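Local coordinates for COG0546: Predicted phosphatases (Streptococcus pneumoniae, PDB 2AH5), which is a predicted phosphatase of the haloacid dehalogenase-like hydrolase family, its substrate unknown, and probably hydrolyses phosphate esters, at residues 5-10 against 98-103; 92-97 against 123-128. All coordinates share one frame; numbering follows the deposited sequence.

Both contacts belong to the Rossmann-like alpha/beta core expected of a haloacid dehalogenase-like hydrolase, and their centres lie about 7 Å apart. Interaction 1 pairs strand 6-9 with strand 102-106, neighbours in the parallel six-stranded sheet. Interaction 2 sets helix 89-97, which packs on that sheet, against the turn before the edge strand 128-132. The segments alternate along the chain: 5-10, 92-97, 98-103, then 123-128. Helix 89-97 is joined to strand 102-106 by the loop 98-101, so the two contacts are covalently continuous. They also touch, with a probable hydrogen bond from Asp-127 N to Leu-102 O. Together they tie two central strands, the helix that covers them and the turn leading to the edge strand.

Interaction 1. Residues 5-10 against 98-103; sequences TAIFFD and SSYPLY
Three backbone hydrogen bonds join the segments. Ile-7 N donates a hydrogen bond to Pro-101 O at 3.2 Å. Ile-7 O accepts from Tyr-103 N at 2.9 Å, and Tyr-103 O accepts from Phe-9 N at 2.8 Å. Ile-7 uses both its N-H and its C=O, to Pro-101 and Tyr-103 on either side of Leu-102. Tyr-103 does the same with Ile-7 and Phe-9, the pattern of parallel strands. Leu-102 CA and Phe-8 CA add CA-H...O contacts to Ile-7 O and Tyr-103 O. The pairing lies inside the sheet of the Rossmann-like HAD core. Strand 157-161 flanks 6-9 on its other side. Asp-10, just past strand 6-9, begins a sequence that matches the DxDx(T/V) motif, consistent with a phosphatase active site.

Ile-7, Phe-9 and Leu-102 share the sheet face covered by helix 89-97. Leu-102 CD2 reaches both Ile-7 CB and the edge of the Phe-9 ring, meeting CE1 at 3.9 Å. Ile-7 CG1 lies anti to the carbonyl carbon (chi1 -55°), and its CD1 rests over one face of the Tyr-100 ring, 4.0 Å from the centroid. On the other sheet face, Phe-8 CE1 meets Tyr-103 CD2 at 3.6 Å, the two ring planes 87° apart. Ala-6 CB sits at the edge of the Tyr-103 ring, near CE2.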
# COMPACT_ATOMS: atom_id res chain seq x y z
N THR A 5 -7.56 -6.22 -18.06
CA THR A 5 -8.17 -7.49 -17.66
C THR A 5 -7.91 -7.88 -16.20
O THR A 5 -8.47 -8.86 -15.70
CB THR A 5 -7.72 -8.68 -18.54
OG1 THR A 5 -6.32 -8.93 -18.32
CG2 THR A 5 -7.96 -8.42 -20.03
N ALA A 6 -7.08 -7.10 -15.51
CA ALA A 6 -6.65 -7.42 -14.15
C ALA A 6 -6.44 -6.13 -13.37
O ALA A 6 -5.96 -5.13 -13.92
CB ALA A 6 -5.38 -8.22 -14.18
N ILE A 7 -6.82 -6.15 -12.11
CA ILE A 7 -6.74 -4.96 -11.27
C ILE A 7 -5.84 -5.22 -10.05
O ILE A 7 -6.05 -6.20 -9.31
CB ILE A 7 -8.13 -4.48 -10.81
CG1 ILE A 7 -9.07 -4.24 -12.01
CG2 ILE A 7 -7.98 -3.22 -9.95
CD1 ILE A 7 -10.47 -3.70 -11.62
N PHE A 8 -4.81 -4.37 -9.87
CA PHE A 8 -3.86 -4.47 -8.75
C PHE A 8 -4.20 -3.39 -7.70
O PHE A 8 -4.47 -2.25 -8.06
CB PHE A 8 -2.41 -4.21 -9.22
CG PHE A 8 -1.88 -5.21 -10.22
CD1 PHE A 8 -2.57 -6.40 -10.51
CD2 PHE A 8 -0.64 -4.98 -10.83
CE1 PHE A 8 -2.04 -7.33 -11.42
CE2 PHE A 8 -0.10 -5.92 -11.73
CZ PHE A 8 -0.79 -7.08 -12.04
N PHE A 9 -4.10 -3.74 -6.43
CA PHE A 9 -4.38 -2.80 -5.35
C PHE A 9 -3.17 -2.67 -4.43
O PHE A 9 -2.56 -3.69 -4.09
CB PHE A 9 -5.51 -3.34 -4.51
CG PHE A 9 -6.84 -3.25 -5.16
CD1 PHE A 9 -7.27 -4.26 -6.00
CD2 PHE A 9 -7.66 -2.16 -4.92
CE1 PHE A 9 -8.52 -4.19 -6.59
CE2 PHE A 9 -8.94 -2.10 -5.50
CZ PHE A 9 -9.34 -3.11 -6.34
N ASP A 10 -2.82 -1.44 -4.04
CA ASP A 10 -1.96 -1.24 -2.85
C ASP A 10 -2.83 -1.66 -1.63
O ASP A 10 -4.05 -1.73 -1.74
CB ASP A 10 -1.50 0.23 -2.71
CG ASP A 10 -0.22 0.39 -1.85
OD1 ASP A 10 0.24 -0.59 -1.21
OD2 ASP A 10 0.33 1.51 -1.80
N SER A 98 -16.46 -9.21 -9.17
CA SER A 98 -17.44 -9.87 -10.02
C SER A 98 -17.17 -9.70 -11.53
O SER A 98 -17.77 -10.41 -12.33
CB SER A 98 -18.88 -9.49 -9.64
OG SER A 98 -19.17 -8.15 -9.97
N SER A 99 -16.24 -8.82 -11.91
CA SER A 99 -15.90 -8.60 -13.33
C SER A 99 -14.41 -8.76 -13.66
O SER A 99 -14.04 -8.86 -14.83
CB SER A 99 -16.35 -7.20 -13.78
OG SER A 99 -17.76 -7.04 -13.63
N TYR A 100 -13.56 -8.76 -12.63
CA TYR A 100 -12.11 -8.83 -12.84
C TYR A 100 -11.43 -9.67 -11.77
O TYR A 100 -11.86 -9.66 -10.63
CB TYR A 100 -11.48 -7.43 -12.71
CG TYR A 100 -11.92 -6.41 -13.72
CD1 TYR A 100 -11.27 -6.29 -14.94
CD2 TYR A 100 -13.00 -5.56 -13.45
CE1 TYR A 100 -11.66 -5.34 -15.89
CE2 TYR A 100 -13.41 -4.61 -14.38
CZ TYR A 100 -12.72 -4.52 -15.61
OH TYR A 100 -13.11 -3.59 -16.57
N PRO A 101 -10.33 -10.35 -12.14
CA PRO A 101 -9.45 -10.94 -11.14
C PRO A 101 -8.74 -9.75 -10.47
O PRO A 101 -8.34 -8.83 -11.19
CB PRO A 101 -8.48 -11.78 -11.98
CG PRO A 101 -8.40 -11.08 -13.30
CD PRO A 101 -9.81 -10.52 -13.52
N LEU A 102 -8.65 -9.77 -9.15
CA LEU A 102 -8.00 -8.74 -8.35
C LEU A 102 -6.76 -9.28 -7.65
O LEU A 102 -6.75 -10.46 -7.21
CB LEU A 102 -8.94 -8.26 -7.25
CG LEU A 102 -10.37 -7.90 -7.63
CD1 LEU A 102 -11.13 -7.43 -6.41
CD2 LEU A 102 -10.40 -6.86 -8.77
N TYR A 103 -5.74 -8.42 -7.52
CA TYR A 103 -4.47 -8.80 -6.88
C TYR A 103 -4.05 -7.70 -5.92
O TYR A 103 -4.27 -6.50 -6.19
CB TYR A 103 -3.37 -9.00 -7.93
CG TYR A 103 -3.77 -10.04 -8.94
CD1 TYR A 103 -3.59 -11.39 -8.66
CD2 TYR A 103 -4.43 -9.67 -10.12
CE1 TYR A 103 -4.00 -12.36 -9.56
CE2 TYR A 103 -4.82 -10.65 -11.05
CZ TYR A 103 -4.61 -11.99 -10.75
OH TYR A 103 -5.00 -12.96 -11.63

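Interaction 2. Residues 92-97 against 123-128; sequences LLEELS and HHFFDG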
# COMPACT_ATOMS: atom_id res chain seq x y z
N LEU A 92 -16.67 -1.85 -2.98
CA LEU A 92 -15.82 -1.70 -4.16
C LEU A 92 -15.28 -3.05 -4.60
O LEU A 92 -15.29 -3.40 -5.79
CB LEU A 92 -14.63 -0.77 -3.84
CG LEU A 92 -13.59 -0.66 -4.95
CD1 LEU A 92 -14.21 -0.06 -6.22
CD2 LEU A 92 -12.44 0.18 -4.42
N LEU A 93 -14.76 -3.81 -3.63
CA LEU A 93 -14.23 -5.14 -3.95
C LEU A 93 -15.27 -6.13 -4.50
O LEU A 93 -15.01 -6.81 -5.49
CB LEU A 93 -13.53 -5.74 -2.74
CG LEU A 93 -12.29 -4.97 -2.28
CD1 LEU A 93 -11.75 -5.60 -0.98
CD2 LEU A 93 -11.23 -4.95 -3.41
N GLU A 94 -16.42 -6.22 -3.84
CA GLU A 94 -17.52 -7.10 -4.31
C GLU A 94 -17.85 -6.75 -5.76
O GLU A 94 -17.96 -7.63 -6.62
CB GLU A 94 -18.78 -6.92 -3.45
CG GLU A 94 -18.71 -7.40 -2.03
CD GLU A 94 -19.97 -7.03 -1.22
OE1 GLU A 94 -20.35 -5.82 -1.17
OE2 GLU A 94 -20.56 -7.95 -0.60
N GLU A 95 -17.96 -5.46 -6.05
CA GLU A 95 -18.32 -5.02 -7.40
C GLU A 95 -17.24 -5.32 -8.43
O GLU A 95 -17.53 -5.93 -9.47
CB GLU A 95 -18.66 -3.53 -7.39
CG GLU A 95 -20.00 -3.21 -6.71
CD GLU A 95 -21.16 -3.95 -7.38
OE1 GLU A 95 -21.36 -3.74 -8.60
OE2 GLU A 95 -21.84 -4.75 -6.71
N LEU A 96 -15.99 -4.95 -8.15
CA LEU A 96 -14.90 -5.20 -9.13
C LEU A 96 -14.60 -6.69 -9.29
O LEU A 96 -14.44 -7.15 -10.42
CB LEU A 96 -13.62 -4.43 -8.76
CG LEU A 96 -13.61 -2.93 -9.01
CD1 LEU A 96 -12.33 -2.31 -8.40
CD2 LEU A 96 -13.67 -2.59 -10.50
N SER A 97 -14.58 -7.43 -8.18
CA SER A 97 -14.25 -8.87 -8.20
C SER A 97 -15.22 -9.70 -9.03
O SER A 97 -14.85 -10.77 -9.53
CB SER A 97 -14.16 -9.43 -6.79
OG SER A 97 -15.45 -9.48 -6.22
N HIS A 123 -9.24 -11.13 2.16
CA HIS A 123 -8.32 -12.05 1.48
C HIS A 123 -9.06 -12.76 0.34
O HIS A 123 -8.53 -12.96 -0.77
CB HIS A 123 -7.75 -13.08 2.50
CG HIS A 123 -6.70 -14.00 1.94
ND1 HIS A 123 -6.99 -14.97 1.00
CD2 HIS A 123 -5.37 -14.11 2.19
CE1 HIS A 123 -5.89 -15.63 0.69
NE2 HIS A 123 -4.89 -15.12 1.39
N HIS A 124 -10.31 -13.11 0.59
CA HIS A 124 -11.04 -13.92 -0.36
C HIS A 124 -11.41 -13.24 -1.70
O HIS A 124 -11.81 -13.93 -2.68
CB HIS A 124 -12.27 -14.52 0.32
CG HIS A 124 -13.37 -13.54 0.58
ND1 HIS A 124 -13.38 -12.73 1.69
CD2 HIS A 124 -14.50 -13.26 -0.10
CE1 HIS A 124 -14.46 -11.98 1.68
NE2 HIS A 124 -15.15 -12.26 0.59
N PHE A 125 -11.29 -11.92 -1.78
CA PHE A 125 -11.58 -11.19 -3.01
C PHE A 125 -10.44 -11.24 -4.02
O PHE A 125 -10.60 -10.78 -5.14
CB PHE A 125 -11.85 -9.72 -2.71
CG PHE A 125 -13.14 -9.48 -1.99
CD1 PHE A 125 -14.36 -9.66 -2.64
CD2 PHE A 125 -13.14 -9.08 -0.67
CE1 PHE A 125 -15.56 -9.42 -1.98
CE2 PHE A 125 -14.32 -8.85 -0.00
CZ PHE A 125 -15.53 -9.00 -0.65
N PHE A 126 -9.28 -11.73 -3.58
CA PHE A 126 -8.07 -11.69 -4.42
C PHE A 126 -7.63 -13.02 -5.01
O PHE A 126 -7.69 -14.06 -4.36
CB PHE A 126 -6.92 -10.99 -3.64
CG PHE A 126 -7.29 -9.61 -3.19
CD1 PHE A 126 -7.19 -8.55 -4.08
CD2 PHE A 126 -7.82 -9.39 -1.92
CE1 PHE A 126 -7.60 -7.27 -3.72
CE2 PHE A 126 -8.19 -8.11 -1.53
CZ PHE A 126 -8.09 -7.04 -2.44
N ASP A 127 -7.13 -12.97 -6.25
CA ASP A 127 -6.55 -14.17 -6.88
C ASP A 127 -5.06 -14.32 -6.60
O ASP A 127 -4.47 -15.34 -6.97
CB ASP A 127 -6.77 -14.16 -8.38
CG ASP A 127 -8.22 -14.43 -8.75
OD1 ASP A 127 -9.10 -14.56 -7.86
OD2 ASP A 127 -8.47 -14.52 -9.97
N GLY A 128 -4.47 -13.32 -5.95
CA GLY A 128 -3.06 -13.35 -5.57
C GLY A 128 -2.75 -12.19 -4.66
O GLY A 128 -3.36 -11.14 -4.79
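The Phe-125 ring lies between Leu-93 and its own neighbour His-124. Leu-93 CB sits over the centre of one face, 3.9 Å from the ring centroid and only 12° off the normal, a CH-pi contact. His-124 NE2 lies over the opposite face, displaced toward the rim. At the edge, near the ring plane, Ser-97 OG comes within 3.7 Å of Phe-125 CD1. Glu-94 CG approaches obliquely and meets Phe-125 CE1 at 3.7 Å. Here the methylene part of the glutamate does the touching, while its chain extends on beyond CG.

Leu-93 also reaches further along the turn. With CG anti to its carbonyl carbon (chi1 -64°), it lays CD1 against Phe-125 CD2 at 3.8 Å and brings CD2 to Phe-126 CZ at 3.9 Å. One leucine therefore meets both phenylalanines. The contact joins the last turns of helix 89-97 to the 3-10 turn 123-125, which leads into edge strand 128-132 of the Rossmann-like core. Phe-126 continues inward onto Leu-102 and Ile-104 of strand 102-106, whereas Leu-93 also packs on Phe-9.

Ser-97 OG turns back toward its own helix (chi1 70°), close to the carbonyl oxygens Leu-93 O (2.8 Å) and Glu-94 O (3.1 Å).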